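Local coordinates for protein beta-L-arabinobiosidase (Bacteroides thetaiotaomicron, PDB 5MQR) that is probably a glycoside hydrolase used by a gut bacterium to break down plant pectin, joining a sialidase-like beta propeller to a second hydrolase domain, at residues 70-75 / 93-98; 58-63 / 358-363; 99-104 / 146-151. All blocks are in the same frame, centred on the assembly; numbering follows the deposited sequence. Where two conformers were deposited one is given.

Contact 1. Residues 70-75 / 93-98; sequences NGWTYN and ADPSDE
Y74 and N75 pair with D94 and A93 at the open end of the antiparallel beta hairpin 74-83/86-94, part of a four-stranded sheet of the kind that forms a propeller blade. Y74 and D94 are a hydrogen-bonded pair: D94 N reaches Y74 O at 3.0 Å, and Y74 N returns a longer bond to D94 O. The next pair, N75 with A93, is non-hydrogen-bonded; here N75 OD1 rests on A93 CB at 3.3 Å. Beyond the strands the two segments stay joined, for T73 N gives P95 O an almost straight bond of 2.9 Å (170° at the hydrogen). A water also links P95 O to G71 O. P95 lies side by side with W72 and sets CD over its six-membered ring, 3.7 Å from the centroid, a CH-pi contact, while A93 O comes to the ring edge near CZ3. N75 ND2 ties the strand back to the loop before it by bonding W72 O, and also has E396 O as partner. With CG of Y74 anti to the backbone N (chi1 176°), the ring lies under the backbone of E98, whose CA sits over its centre, and D94 N meets its edge. Y74 OH donates to E98 OE1 at 2.6 Å, on the anti side of a carboxylate turned 75° from the ring; K395 makes a salt bridge to the same oxygen. A93 bonds by backbone to Q104 of strand 104-110 and packs on F106 there, while W72 packs on Q104, and the backbone of N75 bonds to that of K395.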
loop_
_atom_site.group_PDB
_atom_site.type_symbol
_atom_site.label_atom_id
_atom_site.label_comp_id
_atom_site.label_asym_id
_atom_site.label_seq_id
_atom_site.Cartn_x
_atom_site.Cartn_y
_atom_site.Cartn_z
ATOM N N ASN A 70 42.946 -5.401 -8.184
ATOM C CA ASN A 70 44.343 -5.026 -8.480
ATOM C C ASN A 70 44.492 -3.992 -9.589
ATOM O O ASN A 70 45.331 -4.125 -10.473
ATOM C CB ASN A 70 45.209 -6.272 -8.725
ATOM C CG ASN A 70 45.384 -7.095 -7.459
ATOM O OD1 ASN A 70 44.881 -8.225 -7.381
ATOM N ND2 ASN A 70 46.067 -6.512 -6.426
ATOM N N GLY A 71 43.648 -2.964 -9.518
ATOM C CA GLY A 71 43.814 -1.755 -10.321
ATOM C C GLY A 71 43.230 -1.764 -11.709
ATOM O O GLY A 71 43.435 -0.813 -12.462
ATOM N N TRP A 72 42.488 -2.805 -12.057
ATOM C CA TRP A 72 41.840 -2.848 -13.368
ATOM C C TRP A 72 40.628 -1.888 -13.348
ATOM O O TRP A 72 39.868 -1.853 -12.368
ATOM C CB TRP A 72 41.444 -4.282 -13.699
ATOM C CG TRP A 72 42.609 -5.200 -13.930
ATOM C CD1 TRP A 72 43.846 -5.098 -13.385
ATOM C CD2 TRP A 72 42.633 -6.377 -14.741
ATOM N NE1 TRP A 72 44.649 -6.112 -13.821
ATOM C CE2 TRP A 72 43.931 -6.914 -14.659
ATOM C CE3 TRP A 72 41.700 -7.015 -15.550
ATOM C CZ2 TRP A 72 44.317 -8.060 -15.360
ATOM C CZ3 TRP A 72 42.086 -8.139 -16.252
ATOM C CH2 TRP A 72 43.376 -8.653 -16.149
ATOM N N THR A 73 40.491 -1.074 -14.401
ATOM C CA THR A 73 39.485 -0.007 -14.437
ATOM C C THR A 73 38.357 -0.174 -15.464
ATOM O O THR A 73 37.486 0.683 -15.523
ATOM C CB THR A 73 40.127 1.371 -14.633
ATOM O OG1 THR A 73 40.697 1.449 -15.936
ATOM C CG2 THR A 73 41.199 1.612 -13.561
ATOM N N TYR A 74 38.383 -1.251 -16.248
ATOM C CA TYR A 74 37.228 -1.724 -16.998
ATOM C C TYR A 74 36.657 -2.918 -16.259
ATOM O O TYR A 74 37.278 -3.972 -16.216
ATOM C CB TYR A 74 37.589 -2.128 -18.434
ATOM C CG TYR A 74 36.409 -2.710 -19.200
ATOM C CD1 TYR A 74 35.478 -1.881 -19.797
ATOM C CD2 TYR A 74 36.226 -4.086 -19.311
ATOM C CE1 TYR A 74 34.400 -2.395 -20.494
ATOM C CE2 TYR A 74 35.148 -4.614 -19.999
ATOM C CZ TYR A 74 34.233 -3.763 -20.584
ATOM O OH TYR A 74 33.158 -4.276 -21.268
ATOM N N ASN A 75 35.466 -2.737 -15.683
ATOM C CA ASN A 75 34.797 -3.759 -14.898
ATOM C C ASN A 75 33.318 -3.713 -15.294
ATOM O O ASN A 75 32.702 -2.646 -15.199
ATOM C CB ASN A 75 34.957 -3.482 -13.397
ATOM C CG ASN A 75 36.424 -3.387 -12.946
ATOM O OD1 ASN A 75 37.108 -4.410 -12.802
ATOM N ND2 ASN A 75 36.905 -2.150 -12.714
ATOM N N ALA A 93 36.529 -8.202 -16.309
ATOM C CA ALA A 93 37.412 -7.075 -16.197
ATOM C C ALA A 93 38.552 -7.166 -17.189
ATOM O O ALA A 93 39.057 -8.248 -17.488
ATOM C CB ALA A 93 37.949 -6.971 -14.762
ATOM N N ASP A 94 38.942 -5.996 -17.680
ATOM C CA ASP A 94 40.170 -5.790 -18.420
ATOM C C ASP A 94 40.887 -4.613 -17.713
ATOM O O ASP A 94 40.248 -3.822 -16.978
ATOM C CB ASP A 94 39.878 -5.400 -19.875
ATOM C CG ASP A 94 39.231 -6.543 -20.728
ATOM O OD1 ASP A 94 38.346 -7.285 -20.257
ATOM O OD2 ASP A 94 39.587 -6.649 -21.918
ATOM N N PRO A 95 42.208 -4.476 -17.924
ATOM C CA PRO A 95 42.909 -3.390 -17.244
ATOM C C PRO A 95 42.380 -1.992 -17.528
ATOM O O PRO A 95 42.412 -1.156 -16.622
ATOM C CB PRO A 95 44.352 -3.544 -17.734
ATOM C CG PRO A 95 44.478 -5.024 -17.870
ATOM C CD PRO A 95 43.165 -5.441 -18.493
ATOM N N SER A 96 41.864 -1.736 -18.727
ATOM C CA SER A 96 41.327 -0.400 -18.982
ATOM C C SER A 96 40.295 -0.247 -20.088
ATOM O O SER A 96 39.461 0.652 -20.003
ATOM C CB SER A 96 42.488 0.562 -19.271
ATOM O OG SER A 96 43.225 0.095 -20.382
ATOM N N ASP A 97 40.379 -1.072 -21.128
ATOM C CA ASP A 97 39.602 -0.878 -22.348
ATOM C C ASP A 97 38.841 -2.159 -22.717
ATOM O O ASP A 97 39.376 -3.272 -22.629
ATOM C CB ASP A 97 40.542 -0.483 -23.476
ATOM C CG ASP A 97 41.182 0.885 -23.256
ATOM O OD1 ASP A 97 42.204 0.996 -22.547
ATOM O OD2 ASP A 97 40.663 1.874 -23.795
ATOM N N GLU A 98 37.588 -1.991 -23.111
ATOM C CA GLU A 98 36.761 -3.094 -23.611
ATOM C C GLU A 98 37.420 -3.699 -24.830
ATOM O O GLU A 98 37.892 -2.972 -25.728
ATOM C CB GLU A 98 35.339 -2.619 -23.974
ATOM C CG GLU A 98 34.348 -3.747 -24.270
ATOM C CD GLU A 98 32.900 -3.273 -24.372
ATOM O OE1 GLU A 98 32.294 -2.941 -23.336
ATOM O OE2 GLU A 98 32.376 -3.218 -25.504
HETATM O O HOH W 1 44.154 -0.016 -14.849
HETATM O O HOH W 2 39.297 2.484 -18.010
#

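Contact 2. Residues 58-63 / 358-363; sequences RANREH and MRYGGN
The guanidinium groups of R58 and R359 lie face over face, their planes 31° apart, with R359 CZ over the centre of R58 and R58 NH2 3.7 Å from R359 NE. At its edge, R359 turns NH2 in plane to a lone pair of A59 O (2.9 Å, 167° at the hydrogen), while NE binds a water. R61 slides past Y360 in the opposite direction and turns one guanidinium face to Y360 CD1, which stands toward the rim of that face, 3.6 Å from R61 NH2. E62 meets the ring edge at CE1 and OH, its carboxylate 17° out of the ring plane, and A59 O meets it near CE2. A bend at chi2 brings E62 OE1 to Y360 OH at 2.5 Å, a very short bond donated by the hydroxyl. Y360 OH also accepts from R61 N at 3.1 Å and from the water on R359 NE. The arginines have acidic partners: D454, a calcium ligand, for R58, D397 and E396 for R359, and D589 for R61. These carboxylates probably offset the like charges of the stacked pair; three bonds grip the phenol oxygen, while R61 and the E62 carboxylate probably limit the ring's turning.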
loop_
_atom_site.group_PDB
_atom_site.type_symbol
_atom_site.label_atom_id
_atom_site.label_comp_id
_atom_site.label_asym_id
_atom_site.label_seq_id
_atom_site.Cartn_x
_atom_site.Cartn_y
_atom_site.Cartn_z
ATOM N N ARG A 58 35.293 -0.433 -6.278
ATOM C CA ARG A 58 35.636 0.922 -6.688
ATOM C C ARG A 58 36.977 0.873 -7.374
ATOM O O ARG A 58 38.006 0.701 -6.720
ATOM C CB ARG A 58 35.704 1.875 -5.479
ATOM C CG ARG A 58 35.946 3.342 -5.825
ATOM C CD ARG A 58 36.215 4.192 -4.594
ATOM N NE ARG A 58 36.266 5.608 -5.008
ATOM C CZ ARG A 58 37.290 6.183 -5.637
ATOM N NH1 ARG A 58 38.399 5.489 -5.886
ATOM N NH2 ARG A 58 37.212 7.466 -6.012
ATOM N N ALA A 59 36.966 1.027 -8.693
ATOM C CA ALA A 59 38.200 0.932 -9.502
ATOM C C ALA A 59 39.241 1.945 -9.052
ATOM O O ALA A 59 38.902 3.096 -8.772
ATOM C CB ALA A 59 37.895 1.134 -10.979
ATOM N N ASN A 60 40.496 1.517 -8.985
ATOM C CA ASN A 60 41.603 2.427 -8.668
ATOM C C ASN A 60 42.894 1.890 -9.222
ATOM O O ASN A 60 43.484 0.981 -8.643
ATOM C CB ASN A 60 41.715 2.602 -7.153
ATOM C CG ASN A 60 42.507 3.838 -6.746
ATOM O OD1 ASN A 60 43.542 4.190 -7.341
ATOM N ND2 ASN A 60 42.027 4.500 -5.703
ATOM N N ARG A 61 43.347 2.468 -10.331
ATOM C CA ARG A 61 44.604 2.066 -10.970
ATOM C C ARG A 61 45.848 2.427 -10.153
ATOM O O ARG A 61 46.839 1.690 -10.153
ATOM C CB ARG A 61 44.714 2.698 -12.356
ATOM C CG ARG A 61 45.959 2.279 -13.153
ATOM C CD ARG A 61 46.006 3.026 -14.474
ATOM N NE ARG A 61 44.766 2.828 -15.217
ATOM C CZ ARG A 61 44.211 3.685 -16.074
ATOM N NH1 ARG A 61 44.752 4.862 -16.353
ATOM N NH2 ARG A 61 43.060 3.348 -16.665
ATOM N N GLU A 62 45.778 3.563 -9.475
ATOM C CA GLU A 62 46.915 4.140 -8.787
ATOM C C GLU A 62 47.172 3.437 -7.474
ATOM O O GLU A 62 48.294 3.420 -7.028
ATOM C CB GLU A 62 46.719 5.645 -8.560
ATOM C CG GLU A 62 46.743 6.462 -9.854
ATOM C CD GLU A 62 45.424 6.495 -10.646
ATOM O OE1 GLU A 62 44.360 6.088 -10.138
ATOM O OE2 GLU A 62 45.455 6.940 -11.808
ATOM N N HIS A 63 46.142 2.851 -6.879
ATOM C CA HIS A 63 46.249 2.165 -5.596
ATOM C C HIS A 63 45.598 0.781 -5.696
ATOM O O HIS A 63 44.539 0.510 -5.071
ATOM C CB HIS A 63 45.632 3.037 -4.515
ATOM C CG HIS A 63 46.256 4.391 -4.448
ATOM N ND1 HIS A 63 47.437 4.624 -3.789
ATOM C CD2 HIS A 63 45.907 5.567 -5.023
ATOM C CE1 HIS A 63 47.772 5.895 -3.926
ATOM N NE2 HIS A 63 46.860 6.487 -4.669
HETATM N N MSE A 358 32.925 9.080 -14.503
HETATM C CA MSE A 358 33.872 8.071 -14.957
HETATM C C MSE A 358 35.262 8.632 -14.776
HETATM O O MSE A 358 35.622 9.636 -15.378
HETATM C CB MSE A 358 33.647 7.735 -16.421
HETATM C CG MSE A 358 34.530 6.586 -16.929
HETATM SE SE MSE A 358 34.351 6.445 -18.886
HETATM C CE MSE A 358 32.426 6.085 -19.070
ATOM N N ARG A 359 36.052 8.013 -13.931
ATOM C CA ARG A 359 37.394 8.399 -13.540
ATOM C C ARG A 359 38.438 7.990 -14.561
ATOM O O ARG A 359 39.402 8.727 -14.763
ATOM C CB ARG A 359 37.712 7.856 -12.150
ATOM C CG ARG A 359 36.729 8.388 -11.098
ATOM C CD ARG A 359 37.010 7.900 -9.689
ATOM N NE ARG A 359 37.132 6.458 -9.535
ATOM C CZ ARG A 359 36.123 5.588 -9.530
ATOM N NH1 ARG A 359 34.864 5.976 -9.746
ATOM N NH2 ARG A 359 36.383 4.309 -9.335
ATOM N N TYR A 360 38.227 6.851 -15.227
ATOM C CA TYR A 360 39.189 6.311 -16.158
ATOM C C TYR A 360 38.553 6.154 -17.519
ATOM O O TYR A 360 37.592 5.393 -17.672
ATOM C CB TYR A 360 39.718 4.960 -15.651
ATOM C CG TYR A 360 40.366 5.050 -14.305
ATOM C CD1 TYR A 360 41.679 5.519 -14.154
ATOM C CD2 TYR A 360 39.671 4.686 -13.168
ATOM C CE1 TYR A 360 42.280 5.595 -12.893
ATOM C CE2 TYR A 360 40.252 4.761 -11.911
ATOM C CZ TYR A 360 41.550 5.215 -11.773
ATOM O OH TYR A 360 42.064 5.283 -10.492
ATOM N N GLY A 361 39.097 6.871 -18.506
ATOM C CA GLY A 361 38.693 6.719 -19.889
ATOM C C GLY A 361 38.960 5.309 -20.378
ATOM O O GLY A 361 39.711 4.544 -19.753
ATOM N N GLY A 362 38.324 4.963 -21.485
ATOM C CA GLY A 362 38.482 3.642 -22.070
ATOM C C GLY A 362 37.498 3.276 -23.185
ATOM O O GLY A 362 36.338 3.728 -23.201
ATOM N N ASN A 363 37.992 2.443 -24.105
ATOM C CA ASN A 363 37.250 1.929 -25.270
ATOM C C ASN A 363 35.859 1.424 -24.854
ATOM O O ASN A 363 35.759 0.536 -23.991
ATOM C CB ASN A 363 38.072 0.780 -25.915
ATOM C CG ASN A 363 37.630 0.419 -27.340
ATOM O OD1 ASN A 363 36.905 1.168 -27.991
ATOM N ND2 ASN A 363 38.108 -0.743 -27.837
HETATM O O HOH W 3 39.696 5.600 -8.586
HETATM O O HOH W 4 42.145 4.996 -18.587
#

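Contact 3. Residues 99-104 / 146-151; sequences HVPPSQ and IAIMHQ. With EDO (1,2-ethanediol), chain H.
S103 OG accepts M149 N at 3.0 Å with an almost straight N-H (172°), the direct hydrogen bond between loop 99-104 and the start of strand 148-157. CG2 of I146 fits against P102, 3.7 Å from its CB, and P101 CB comes within 3.3 Å of I146 O. Next to them I148 sends CD1 into the concave side of the loop, 3.5 Å from H99 C and 3.6 Å from P101 N. Its CG2 branch is turned instead toward the ring of H99, near CD2, so the two branches brace different parts of one bend. A lysine in place of I148 would probably lose this fit, leaving the H99-P101 backbone poorly supported and a charge buried against it. The selenium of M149 packs on Q104 CA, and a water spans S103 O and A147 O. In the propeller, 99-104 is the connection between strands 86-94 and 104-110 of one four-stranded sheet, and 148-157 is the first, edge strand of the next such sheet, consistent with a contact between consecutive blades. The cis peptide before P102 shapes the bend that presents both prolines and S103 to the neighbour. With OG anti to the backbone N (chi1 -172°), S103 faces M149 and is itself held by D94 OD1. Outside this layer, I148 bonds by backbone to G170 within its own sheet, while M149 also packs on F123 and Y169. H150 ND1 is bonded to E248, and its NE2 donates to O1 of a 1,2-ethanediol at 3.1 Å, probably from the crystallisation liquor.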
loop_
_atom_site.group_PDB
_atom_site.type_symbol
_atom_site.label_atom_id
_atom_site.label_comp_id
_atom_site.label_asym_id
_atom_site.label_seq_id
_atom_site.Cartn_x
_atom_site.Cartn_y
_atom_site.Cartn_z
ATOM N N HIS A 99 37.513 -5.032 -24.803
ATOM C CA HIS A 99 38.110 -5.829 -25.876
ATOM C C HIS A 99 39.608 -5.590 -26.080
ATOM O O HIS A 99 40.161 -5.944 -27.144
ATOM C CB HIS A 99 37.353 -5.620 -27.203
ATOM C CG HIS A 99 35.883 -5.919 -27.116
ATOM N ND1 HIS A 99 34.971 -5.441 -28.032
ATOM C CD2 HIS A 99 35.171 -6.656 -26.226
ATOM C CE1 HIS A 99 33.763 -5.868 -27.711
ATOM N NE2 HIS A 99 33.858 -6.604 -26.617
ATOM N N VAL A 100 40.264 -5.016 -25.072
ATOM C CA VAL A 100 41.713 -4.881 -25.084
ATOM C C VAL A 100 42.231 -5.784 -23.977
ATOM O O VAL A 100 41.954 -5.534 -22.795
ATOM C CB VAL A 100 42.189 -3.419 -24.905
ATOM C CG1 VAL A 100 43.723 -3.343 -24.885
ATOM C CG2 VAL A 100 41.615 -2.551 -26.026
ATOM N N PRO A 101 42.973 -6.841 -24.351
ATOM C CA PRO A 101 43.451 -7.800 -23.353
ATOM C C PRO A 101 44.495 -7.193 -22.406
ATOM O O PRO A 101 45.035 -6.138 -22.723
ATOM C CB PRO A 101 44.070 -8.910 -24.196
ATOM C CG PRO A 101 44.445 -8.259 -25.489
ATOM C CD PRO A 101 43.505 -7.113 -25.698
ATOM N N PRO A 102 44.778 -7.816 -21.262
ATOM C CA PRO A 102 44.160 -9.076 -20.830
ATOM C C PRO A 102 42.747 -8.919 -20.273
ATOM O O PRO A 102 42.219 -7.817 -20.181
ATOM C CB PRO A 102 45.147 -9.618 -19.767
ATOM C CG PRO A 102 45.872 -8.412 -19.263
ATOM C CD PRO A 102 45.931 -7.444 -20.416
ATOM N N SER A 103 42.140 -10.047 -19.940
ATOM C CA SER A 103 40.734 -10.104 -19.614
ATOM C C SER A 103 40.512 -11.328 -18.755
ATOM O O SER A 103 41.077 -12.400 -19.039
ATOM C CB SER A 103 39.914 -10.206 -20.911
ATOM O OG SER A 103 38.519 -10.074 -20.684
ATOM N N GLN A 104 39.692 -11.180 -17.720
ATOM C CA GLN A 104 39.425 -12.270 -16.797
ATOM C C GLN A 104 38.105 -12.063 -16.108
ATOM O O GLN A 104 37.499 -11.001 -16.262
ATOM C CB GLN A 104 40.522 -12.361 -15.746
ATOM C CG GLN A 104 40.602 -11.151 -14.846
ATOM C CD GLN A 104 41.932 -11.023 -14.133
ATOM O OE1 GLN A 104 42.918 -11.676 -14.474
ATOM N NE2 GLN A 104 41.960 -10.163 -13.122
ATOM N N ILE A 146 46.353 -12.552 -25.527
ATOM C CA ILE A 146 45.470 -13.014 -24.483
ATOM C C ILE A 146 44.016 -12.868 -24.977
ATOM O O ILE A 146 43.668 -11.883 -25.632
ATOM C CB ILE A 146 45.704 -12.187 -23.192
ATOM C CG1 ILE A 146 47.141 -12.392 -22.649
ATOM C CG2 ILE A 146 44.628 -12.461 -22.133
ATOM C CD1 ILE A 146 47.518 -13.824 -22.299
ATOM N N ALA A 147 43.175 -13.843 -24.647
ATOM C CA ALA A 147 41.770 -13.827 -25.060
ATOM C C ALA A 147 40.967 -12.770 -24.324
ATOM O O ALA A 147 41.406 -12.239 -23.301
ATOM C CB ALA A 147 41.141 -15.195 -24.828
ATOM N N ILE A 148 39.780 -12.498 -24.851
ATOM C CA ILE A 148 38.803 -11.631 -24.229
ATOM C C ILE A 148 37.695 -12.514 -23.680
ATOM O O ILE A 148 37.216 -13.406 -24.365
ATOM C CB ILE A 148 38.204 -10.615 -25.232
ATOM C CG1 ILE A 148 39.308 -9.743 -25.859
ATOM C CG2 ILE A 148 37.131 -9.741 -24.575
ATOM C CD1 ILE A 148 40.106 -8.886 -24.892
HETATM N N MSE A 149 37.285 -12.235 -22.442
HETATM C CA MSE A 149 36.191 -12.945 -21.790
HETATM C C MSE A 149 34.928 -12.185 -22.043
HETATM O O MSE A 149 34.931 -10.956 -22.132
HETATM C CB MSE A 149 36.406 -13.179 -20.274
HETATM C CG MSE A 149 37.638 -14.056 -20.063
HETATM SE SE MSE A 149 37.580 -15.080 -18.387
HETATM C CE MSE A 149 36.295 -16.469 -18.982
ATOM N N HIS A 150 33.842 -12.942 -22.184
ATOM C CA HIS A 150 32.518 -12.399 -22.397
ATOM C C HIS A 150 31.490 -13.492 -22.129
ATOM O O HIS A 150 31.552 -14.541 -22.768
ATOM C CB HIS A 150 32.348 -11.907 -23.833
ATOM C CG HIS A 150 31.078 -11.145 -24.032
ATOM N ND1 HIS A 150 29.910 -11.742 -24.458
ATOM C CD2 HIS A 150 30.773 -9.850 -23.785
ATOM C CE1 HIS A 150 28.952 -10.834 -24.506
ATOM N NE2 HIS A 150 29.454 -9.676 -24.112
ATOM N N GLN A 151 30.598 -13.238 -21.178
ATOM C CA GLN A 151 29.541 -14.163 -20.731
ATOM C C GLN A 151 28.261 -13.398 -20.596
ATOM O O GLN A 151 28.292 -12.306 -20.027
ATOM C CB GLN A 151 29.730 -14.583 -19.258
ATOM C CG GLN A 151 30.865 -15.437 -18.943
ATOM C CD GLN A 151 32.140 -14.692 -18.701
ATOM O OE1 GLN A 151 33.036 -14.789 -19.498
ATOM N NE2 GLN A 151 32.240 -13.983 -17.586
HETATM C C1 EDO H . 28.552 -6.912 -25.997
HETATM O O1 EDO H . 28.792 -6.732 -24.581
HETATM C C2 EDO H . 27.561 -5.880 -26.555
HETATM O O2 EDO H . 26.746 -6.384 -27.617
HETATM O O HOH W 5 41.751 -14.034 -21.306
#

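Overall arrangement
Contact 1 is the hub. Its centre is about 7 Å from that of contact 2 and about 10 Å from that of contact 3, whereas contacts 2 and 3, their centres about 17 Å and their nearest atoms about 4 Å apart, do not touch. Probable hydrogen bonds run from contact 1 to contact 2 (D97 OD2 to N363 N, 2.7 Å; T73 OG1 to R61 NH2, 3.1 Å) and to contact 3 (D94 OD1 to S103 OG, 2.8 Å). Contacts 1 and 3 follow in series inside the long loop closed by contact 2, which ties the N-terminal propeller region to the BNR-like one. The side chain of E98 comes about 5 Å from the 1,2-ethanediol that H150 of contact 3 binds.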